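Local coordinates for Thiol:disulfide interchange protein dsbC (Haemophilus influenzae, PDB 1T3B) that probably acts as a periplasmic thiol-disulfide oxidoreductase and disulfide isomerase that passes its redox-active disulfide to other proteins and reshuffles wrong pairings, at residues V90-L104 with T182-Y196. Numbering follows the deposited sequence.
Sequences VTVFMDITCHYCHLL and TPSIVTSTGELIGGY
P183, behind a cis peptide bond, packs against the redox-active disulfide C98-C101 at the start of helix 99-105, the cis-proline and CxxC pairing characteristic of the thioredoxin fold. Its CD lies 3.7 Å from C101 SG and meets Y100 CB, while its CB touches both L104 CD2 and V92 CG1. T182 approaches the same disulfide with two oxygens: its backbone O is 3.2 Å from C98 SG, and OG1 is 3.3 Å from C101 SG. That hydroxyl is placed there by a chi1 of 53°, which sets it between the backbone N and the carbonyl carbon and leaves CG2 against F93 O.

Y196 runs roughly at right angles to the side chains of Y100 and, one turn on, L103. The two tyrosine rings meet obliquely, planes at 34°, with Y100 CD1 3.3 Å from Y196 CD2; L103 CD2 touches the phenol end, whose OH is hydrogen-bonded to Q107 NE2.

Beyond P183 the chain pairs antiparallel with strand 88-94. V186 N donates almost straight to T91 O (2.6 Å), and F93 N to S184 O. V186 CG2 lies in plane at the edge of the F93 ring, 3.6 Å from CE1; on the opposite face of the sheet V92 and I185 lie side by side. Strand 184-186 is one edge of this chain's mixed sheet, strand 116-122 flanks 88-94 on its other side, and helix 199-208 packs against V90 and I185.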
ATOM      1  N   VAL A  90       0.768  15.300  26.089  1.00 80.63           N
ATOM      2  CA  VAL A  90       0.362  15.234  24.693  1.00 76.88           C
ATOM      3  C   VAL A  90       0.941  16.332  23.802  1.00 73.21           C
ATOM      4  O   VAL A  90       1.028  17.482  24.207  1.00 73.48           O
ATOM      5  CB  VAL A  90      -1.167  15.261  24.591  1.00 76.18           C
ATOM      6  CG1 VAL A  90      -1.745  14.225  25.532  1.00 76.44           C
ATOM      7  CG2 VAL A  90      -1.699  16.654  24.928  1.00 75.64           C
ATOM      8  N   THR A  91       1.343  15.954  22.590  1.00 68.85           N
ATOM      9  CA  THR A  91       1.887  16.888  21.608  1.00 67.00           C
ATOM     10  C   THR A  91       0.770  17.280  20.640  1.00 65.43           C
ATOM     11  O   THR A  91       0.120  16.424  20.047  1.00 65.21           O
ATOM     12  CB  THR A  91       3.017  16.266  20.802  1.00 65.11           C
ATOM     13  OG1 THR A  91       4.019  15.756  21.687  1.00 64.55           O
ATOM     14  CG2 THR A  91       3.647  17.313  19.909  1.00 63.91           C
ATOM     15  N   VAL A  92       0.568  18.580  20.470  1.00 63.50           N
ATOM     16  CA  VAL A  92      -0.493  19.101  19.618  1.00 60.96           C
ATOM     17  C   VAL A  92       0.050  19.822  18.406  1.00 61.04           C
ATOM     18  O   VAL A  92       0.952  20.645  18.540  1.00 61.26           O
ATOM     19  CB  VAL A  92      -1.352  20.095  20.410  1.00 57.12           C
ATOM     20  CG1 VAL A  92      -2.398  20.722  19.537  1.00 53.71           C
ATOM     21  CG2 VAL A  92      -1.967  19.404  21.576  1.00 54.92           C
ATOM     22  N   PHE A  93      -0.481  19.506  17.225  1.00 61.13           N
ATOM     23  CA  PHE A  93      -0.062  20.198  16.009  1.00 62.69           C
ATOM     24  C   PHE A  93      -1.028  21.353  15.883  1.00 63.96           C
ATOM     25  O   PHE A  93      -2.237  21.178  15.817  1.00 65.07           O
ATOM     26  CB  PHE A  93      -0.118  19.290  14.789  1.00 60.83           C
ATOM     27  CG  PHE A  93       1.007  18.301  14.727  1.00 61.00           C
ATOM     28  CD1 PHE A  93       0.938  17.101  15.426  1.00 61.91           C
ATOM     29  CD2 PHE A  93       2.154  18.579  13.992  1.00 59.05           C
ATOM     30  CE1 PHE A  93       1.999  16.194  15.390  1.00 61.77           C
ATOM     31  CE2 PHE A  93       3.212  17.685  13.951  1.00 59.12           C
ATOM     32  CZ  PHE A  93       3.135  16.490  14.652  1.00 59.03           C
ATOM     33  N   MET A  94      -0.490  22.553  15.852  1.00 66.17           N
ATOM     34  CA  MET A  94      -1.347  23.705  15.852  1.00 69.70           C
ATOM     35  C   MET A  94      -1.033  24.739  14.786  1.00 68.81           C
ATOM     36  O   MET A  94       0.072  24.786  14.261  1.00 68.65           O
ATOM     37  CB  MET A  94      -1.267  24.293  17.255  1.00 73.97           C
ATOM     38  CG  MET A  94      -1.923  25.607  17.442  1.00 79.46           C
ATOM     39  SD  MET A  94      -0.776  26.666  18.321  1.00 87.32           S
ATOM     40  CE  MET A  94       0.199  27.269  16.994  1.00 82.73           C
ATOM     41  N   ASP A  95      -2.036  25.546  14.456  1.00 69.15           N
ATOM     42  CA  ASP A  95      -1.902  26.606  13.467  1.00 69.68           C
ATOM     43  C   ASP A  95      -2.427  27.876  14.132  1.00 68.78           C
ATOM     44  O   ASP A  95      -3.376  27.826  14.905  1.00 69.35           O
ATOM     45  CB  ASP A  95      -2.718  26.274  12.217  1.00 71.59           C
ATOM     46  CG  ASP A  95      -2.408  27.201  11.059  1.00 75.28           C
ATOM     47  OD1 ASP A  95      -2.492  28.436  11.254  1.00 77.15           O
ATOM     48  OD2 ASP A  95      -2.082  26.697   9.960  1.00 74.51           O
ATOM     49  N   ILE A  96      -1.821  29.013  13.828  1.00 68.18           N
ATOM     50  CA  ILE A  96      -2.210  30.261  14.469  1.00 68.43           C
ATOM     51  C   ILE A  96      -3.462  30.910  13.929  1.00 70.21           C
ATOM     52  O   ILE A  96      -4.019  31.820  14.545  1.00 72.58           O
ATOM     53  CB  ILE A  96      -1.055  31.278  14.423  1.00 67.63           C
ATOM     54  CG1 ILE A  96      -0.568  31.451  12.988  1.00 67.49           C
ATOM     55  CG2 ILE A  96       0.077  30.800  15.293  1.00 63.73           C
ATOM     56  CD1 ILE A  96       0.531  32.436  12.846  1.00 66.13           C
ATOM     57  N   THR A  97      -3.916  30.436  12.785  1.00 70.06           N
ATOM     58  CA  THR A  97      -5.106  30.996  12.176  1.00 71.84           C
ATOM     59  C   THR A  97      -6.259  30.003  12.290  1.00 72.49           C
ATOM     60  O   THR A  97      -7.133  29.969  11.428  1.00 71.97           O
ATOM     61  CB  THR A  97      -4.854  31.277  10.690  1.00 75.07           C
ATOM     62  OG1 THR A  97      -4.457  30.056  10.036  1.00 75.12           O
ATOM     63  CG2 THR A  97      -3.768  32.336  10.524  1.00 73.29           C
ATOM     64  N   CYS A  98      -6.263  29.200  13.350  1.00 71.53           N
ATOM     65  CA  CYS A  98      -7.297  28.192  13.525  1.00 71.50           C
ATOM     66  C   CYS A  98      -8.096  28.376  14.819  1.00 71.60           C
ATOM     67  O   CYS A  98      -7.561  28.259  15.920  1.00 71.28           O
ATOM     68  CB  CYS A  98      -6.642  26.801  13.431  1.00 70.78           C
ATOM     69  SG  CYS A  98      -7.202  25.494  14.565  1.00 77.53           S
ATOM     70  N   HIS A  99      -9.386  28.671  14.667  1.00 70.08           N
ATOM     71  CA  HIS A  99     -10.293  28.903  15.794  1.00 69.85           C
ATOM     72  C   HIS A  99     -10.226  27.908  16.943  1.00 69.17           C
ATOM     73  O   HIS A  99     -10.223  28.304  18.113  1.00 69.39           O
ATOM     74  CB  HIS A  99     -11.740  28.978  15.302  1.00 70.72           C
ATOM     75  CG  HIS A  99     -12.752  29.118  16.402  1.00 73.80           C
ATOM     76  ND1 HIS A  99     -13.703  28.155  16.663  1.00 73.40           N
ATOM     77  CD2 HIS A  99     -12.962  30.108  17.305  1.00 74.97           C
ATOM     78  CE1 HIS A  99     -14.456  28.544  17.678  1.00 73.14           C
ATOM     79  NE2 HIS A  99     -14.028  29.724  18.086  1.00 75.73           N
ATOM     80  N   TYR A 100     -10.184  26.623  16.616  1.00 67.59           N
ATOM     81  CA  TYR A 100     -10.141  25.586  17.636  1.00 67.08           C
ATOM     82  C   TYR A 100      -8.766  25.425  18.258  1.00 68.02           C
ATOM     83  O   TYR A 100      -8.645  25.013  19.409  1.00 68.12           O
ATOM     84  CB  TYR A 100     -10.644  24.255  17.055  1.00 68.06           C
ATOM     85  CG  TYR A 100     -12.160  24.160  17.007  1.00 68.66           C
ATOM     86  CD1 TYR A 100     -12.904  24.026  18.177  1.00 69.44           C
ATOM     87  CD2 TYR A 100     -12.853  24.241  15.797  1.00 68.49           C
ATOM     88  CE1 TYR A 100     -14.296  23.975  18.146  1.00 69.38           C
ATOM     89  CE2 TYR A 100     -14.245  24.197  15.759  1.00 68.26           C
ATOM     90  CZ  TYR A 100     -14.956  24.065  16.937  1.00 68.70           C
ATOM     91  OH  TYR A 100     -16.324  24.028  16.907  1.00 67.83           O
ATOM     92  N   CYS A 101      -7.724  25.732  17.500  1.00 67.56           N
ATOM     93  CA  CYS A 101      -6.384  25.657  18.054  1.00 69.53           C
ATOM     94  C   CYS A 101      -6.402  26.791  19.065  1.00 68.54           C
ATOM     95  O   CYS A 101      -5.901  26.672  20.181  1.00 69.53           O
ATOM     96  CB  CYS A 101      -5.332  25.944  16.988  1.00 69.78           C
ATOM     97  SG  CYS A 101      -5.478  24.896  15.517  1.00 80.71           S
ATOM     98  N   HIS A 102      -7.000  27.903  18.660  1.00 68.06           N
ATOM     99  CA  HIS A 102      -7.080  29.041  19.539  1.00 68.99           C
ATOM    100  C   HIS A 102      -7.788  28.659  20.827  1.00 70.48           C
ATOM    101  O   HIS A 102      -7.242  28.825  21.918  1.00 70.30           O
ATOM    102  CB  HIS A 102      -7.826  30.185  18.865  1.00 69.42           C
ATOM    103  CG  HIS A 102      -8.114  31.322  19.787  1.00 72.07           C
ATOM    104  ND1 HIS A 102      -7.134  32.183  20.235  1.00 73.09           N
ATOM    105  CD2 HIS A 102      -9.260  31.707  20.399  1.00 73.44           C
ATOM    106  CE1 HIS A 102      -7.664  33.050  21.080  1.00 73.66           C
ATOM    107  NE2 HIS A 102      -8.953  32.783  21.198  1.00 74.00           N
ATOM    108  N   LEU A 103      -9.005  28.143  20.685  1.00 71.21           N
ATOM    109  CA  LEU A 103      -9.831  27.727  21.814  1.00 70.07           C
ATOM    110  C   LEU A 103      -9.070  26.778  22.727  1.00 69.74           C
ATOM    111  O   LEU A 103      -9.049  26.957  23.937  1.00 70.49           O
ATOM    112  CB  LEU A 103     -11.104  27.047  21.306  1.00 69.85           C
ATOM    113  CG  LEU A 103     -12.166  26.705  22.357  1.00 71.62           C
ATOM    114  CD1 LEU A 103     -12.669  27.994  22.976  1.00 71.64           C
ATOM    115  CD2 LEU A 103     -13.318  25.931  21.717  1.00 66.35           C
ATOM    116  N   LEU A 104      -8.447  25.765  22.141  1.00 68.24           N
ATOM    117  CA  LEU A 104      -7.666  24.814  22.913  1.00 67.10           C
ATOM    118  C   LEU A 104      -6.632  25.568  23.748  1.00 67.71           C
ATOM    119  O   LEU A 104      -6.394  25.257  24.906  1.00 66.51           O
ATOM    120  CB  LEU A 104      -7.001  23.814  21.956  1.00 66.12           C
ATOM    121  CG  LEU A 104      -5.639  23.127  22.144  1.00 67.57           C
ATOM    122  CD1 LEU A 104      -5.314  22.826  23.588  1.00 67.21           C
ATOM    123  CD2 LEU A 104      -5.677  21.838  21.346  1.00 65.28           C
ATOM    124  N   THR A 182      -6.229  20.989  12.057  1.00 68.14           N
ATOM    125  CA  THR A 182      -5.771  21.353  13.388  1.00 64.89           C
ATOM    126  C   THR A 182      -6.894  21.871  14.269  1.00 65.78           C
ATOM    127  O   THR A 182      -7.865  22.436  13.789  1.00 66.53           O
ATOM    128  CB  THR A 182      -4.639  22.410  13.305  1.00 66.05           C
ATOM    129  OG1 THR A 182      -5.070  23.516  12.502  1.00 64.00           O
ATOM    130  CG2 THR A 182      -3.388  21.806  12.677  1.00 64.55           C
ATOM    131  N   PRO A 183      -6.768  21.681  15.583  1.00 66.30           N
ATOM    132  CA  PRO A 183      -5.640  21.023  16.240  1.00 65.15           C
ATOM    133  C   PRO A 183      -5.677  19.512  16.088  1.00 67.48           C
ATOM    134  O   PRO A 183      -6.702  18.934  15.733  1.00 68.86           O
ATOM    135  CB  PRO A 183      -5.806  21.448  17.691  1.00 65.59           C
ATOM    136  CG  PRO A 183      -7.273  21.493  17.832  1.00 64.36           C
ATOM    137  CD  PRO A 183      -7.715  22.198  16.581  1.00 64.81           C
ATOM    138  N   SER A 184      -4.546  18.874  16.359  1.00 68.72           N
ATOM    139  CA  SER A 184      -4.454  17.426  16.289  1.00 67.87           C
ATOM    140  C   SER A 184      -3.528  17.011  17.418  1.00 67.70           C
ATOM    141  O   SER A 184      -2.356  17.355  17.407  1.00 69.63           O
ATOM    142  CB  SER A 184      -3.891  16.976  14.935  1.00 68.90           C
ATOM    143  OG  SER A 184      -4.771  17.303  13.873  1.00 67.35           O
ATOM    144  N   ILE A 185      -4.079  16.284  18.389  1.00 67.10           N
ATOM    145  CA  ILE A 185      -3.362  15.809  19.567  1.00 64.83           C
ATOM    146  C   ILE A 185      -2.728  14.436  19.373  1.00 66.96           C
ATOM    147  O   ILE A 185      -3.419  13.461  19.103  1.00 67.42           O
ATOM    148  CB  ILE A 185      -4.308  15.675  20.770  1.00 62.14           C
ATOM    149  CG1 ILE A 185      -4.954  17.016  21.125  1.00 60.51           C
ATOM    150  CG2 ILE A 185      -3.552  15.109  21.932  1.00 61.67           C
ATOM    151  CD1 ILE A 185      -6.259  17.300  20.429  1.00 58.35           C
ATOM    152  N   VAL A 186      -1.412  14.349  19.521  1.00 68.39           N
ATOM    153  CA  VAL A 186      -0.727  13.069  19.383  1.00 70.02           C
ATOM    154  C   VAL A 186      -0.403  12.566  20.771  1.00 71.22           C
ATOM    155  O   VAL A 186       0.311  13.208  21.531  1.00 71.02           O
ATOM    156  CB  VAL A 186       0.577  13.193  18.592  1.00 70.26           C
ATOM    157  CG1 VAL A 186       1.302  11.860  18.583  1.00 69.11           C
ATOM    158  CG2 VAL A 186       0.274  13.642  17.183  1.00 72.97           C
ATOM    159  N   THR A 187      -0.940  11.405  21.098  1.00 74.04           N
ATOM    160  CA  THR A 187      -0.748  10.796  22.404  1.00 75.82           C
ATOM    161  C   THR A 187       0.709  10.470  22.691  1.00 76.54           C
ATOM    162  O   THR A 187       1.517  10.361  21.779  1.00 77.52           O
ATOM    163  CB  THR A 187      -1.596   9.522  22.510  1.00 76.40           C
ATOM    164  OG1 THR A 187      -2.473   9.620  23.642  1.00 76.38           O
ATOM    165  CG2 THR A 187      -0.711   8.299  22.631  1.00 75.96           C
ATOM    166  N   SER A 188       1.039  10.325  23.967  1.00 77.81           N
ATOM    167  CA  SER A 188       2.404  10.011  24.366  1.00 79.92           C
ATOM    168  C   SER A 188       2.772   8.586  23.989  1.00 81.60           C
ATOM    169  O   SER A 188       3.946   8.221  23.982  1.00 81.27           O
ATOM    170  CB  SER A 188       2.571  10.217  25.870  1.00 79.59           C
ATOM    171  OG  SER A 188       1.469   9.674  26.579  1.00 81.41           O
ATOM    172  N   THR A 189       1.761   7.782  23.680  1.00 83.78           N
ATOM    173  CA  THR A 189       1.972   6.388  23.274  1.00 84.39           C
ATOM    174  C   THR A 189       1.909   6.315  21.745  1.00 84.15           C
ATOM    175  O   THR A 189       1.556   5.283  21.175  1.00 83.29           O
ATOM    176  CB  THR A 189       0.894   5.429  23.870  1.00 84.61           C
ATOM    177  OG1 THR A 189      -0.354   5.597  23.176  1.00 85.11           O
ATOM    178  CG2 THR A 189       0.695   5.710  25.364  1.00 85.33           C
ATOM    179  N   GLY A 190       2.240   7.435  21.103  1.00 83.83           N
ATOM    180  CA  GLY A 190       2.251   7.523  19.656  1.00 82.68           C
ATOM    181  C   GLY A 190       0.896   7.580  18.976  1.00 82.75           C
ATOM    182  O   GLY A 190       0.835   7.776  17.762  1.00 82.37           O
ATOM    183  N   GLU A 191      -0.191   7.435  19.734  1.00 82.76           N
ATOM    184  CA  GLU A 191      -1.525   7.431  19.128  1.00 83.18           C
ATOM    185  C   GLU A 191      -1.857   8.696  18.349  1.00 82.39           C
ATOM    186  O   GLU A 191      -0.968   9.357  17.831  1.00 82.31           O
ATOM    187  CB  GLU A 191      -2.604   7.156  20.176  1.00 82.64           C
ATOM    188  CG  GLU A 191      -3.837   6.476  19.590  1.00 84.14           C
ATOM    189  CD  GLU A 191      -4.904   6.141  20.631  1.00 86.76           C
ATOM    190  OE1 GLU A 191      -5.554   7.082  21.139  1.00 84.99           O
ATOM    191  OE2 GLU A 191      -5.095   4.938  20.943  1.00 88.12           O
ATOM    192  N   LEU A 192      -3.136   9.030  18.250  1.00 81.49           N
ATOM    193  CA  LEU A 192      -3.530  10.203  17.491  1.00 80.78           C
ATOM    194  C   LEU A 192      -5.021  10.472  17.518  1.00 80.86           C
ATOM    195  O   LEU A 192      -5.770   9.918  16.720  1.00 80.58           O
ATOM    196  CB  LEU A 192      -3.095  10.032  16.043  1.00 80.70           C
ATOM    197  CG  LEU A 192      -3.693  11.010  15.034  1.00 81.84           C
ATOM    198  CD1 LEU A 192      -3.376  12.447  15.435  1.00 83.70           C
ATOM    199  CD2 LEU A 192      -3.139  10.699  13.650  1.00 81.69           C
ATOM    200  N   ILE A 193      -5.454  11.328  18.431  1.00 81.04           N
ATOM    201  CA  ILE A 193      -6.867  11.661  18.525  1.00 81.35           C
ATOM    202  C   ILE A 193      -7.093  12.953  17.759  1.00 82.61           C
ATOM    203  O   ILE A 193      -7.959  13.753  18.125  1.00 82.75           O
ATOM    204  CB  ILE A 193      -7.288  11.912  19.961  1.00 81.33           C
ATOM    205  CG1 ILE A 193      -6.374  11.141  20.908  1.00 81.01           C
ATOM    206  CG2 ILE A 193      -8.746  11.517  20.131  1.00 82.50           C
ATOM    207  CD1 ILE A 193      -6.475  11.609  22.341  1.00 81.18           C
ATOM    208  N   GLY A 194      -6.295  13.153  16.709  1.00 82.06           N
ATOM    209  CA  GLY A 194      -6.389  14.354  15.895  1.00 82.41           C
ATOM    210  C   GLY A 194      -7.761  15.003  15.849  1.00 81.86           C
ATOM    211  O   GLY A 194      -8.727  14.399  15.381  1.00 82.33           O
ATOM    212  N   GLY A 195      -7.839  16.239  16.330  1.00 80.57           N
ATOM    213  CA  GLY A 195      -9.089  16.970  16.343  1.00 78.65           C
ATOM    214  C   GLY A 195      -9.220  17.659  17.680  1.00 77.87           C
ATOM    215  O   GLY A 195      -8.576  17.260  18.632  1.00 79.16           O
ATOM    216  N   TYR A 196     -10.038  18.692  17.776  1.00 76.72           N
ATOM    217  CA  TYR A 196     -10.180  19.363  19.053  1.00 76.36           C
ATOM    218  C   TYR A 196     -10.888  18.477  20.054  1.00 75.92           C
ATOM    219  O   TYR A 196     -11.783  17.708  19.703  1.00 78.17           O
ATOM    220  CB  TYR A 196     -10.959  20.665  18.897  1.00 79.90           C
ATOM    221  CG  TYR A 196     -11.284  21.350  20.210  1.00 81.15           C
ATOM    222  CD1 TYR A 196     -10.278  21.688  21.118  1.00 81.79           C
ATOM    223  CD2 TYR A 196     -12.597  21.684  20.534  1.00 82.22           C
ATOM    224  CE1 TYR A 196     -10.576  22.346  22.314  1.00 83.62           C
ATOM    225  CE2 TYR A 196     -12.904  22.340  21.723  1.00 83.83           C
ATOM    226  CZ  TYR A 196     -11.893  22.670  22.609  1.00 84.96           C
ATOM    227  OH  TYR A 196     -12.204  23.333  23.783  1.00 85.22           O
TER
HETATM  228  O   HOH W   1       3.066  13.428  23.006  1.00 61.56           O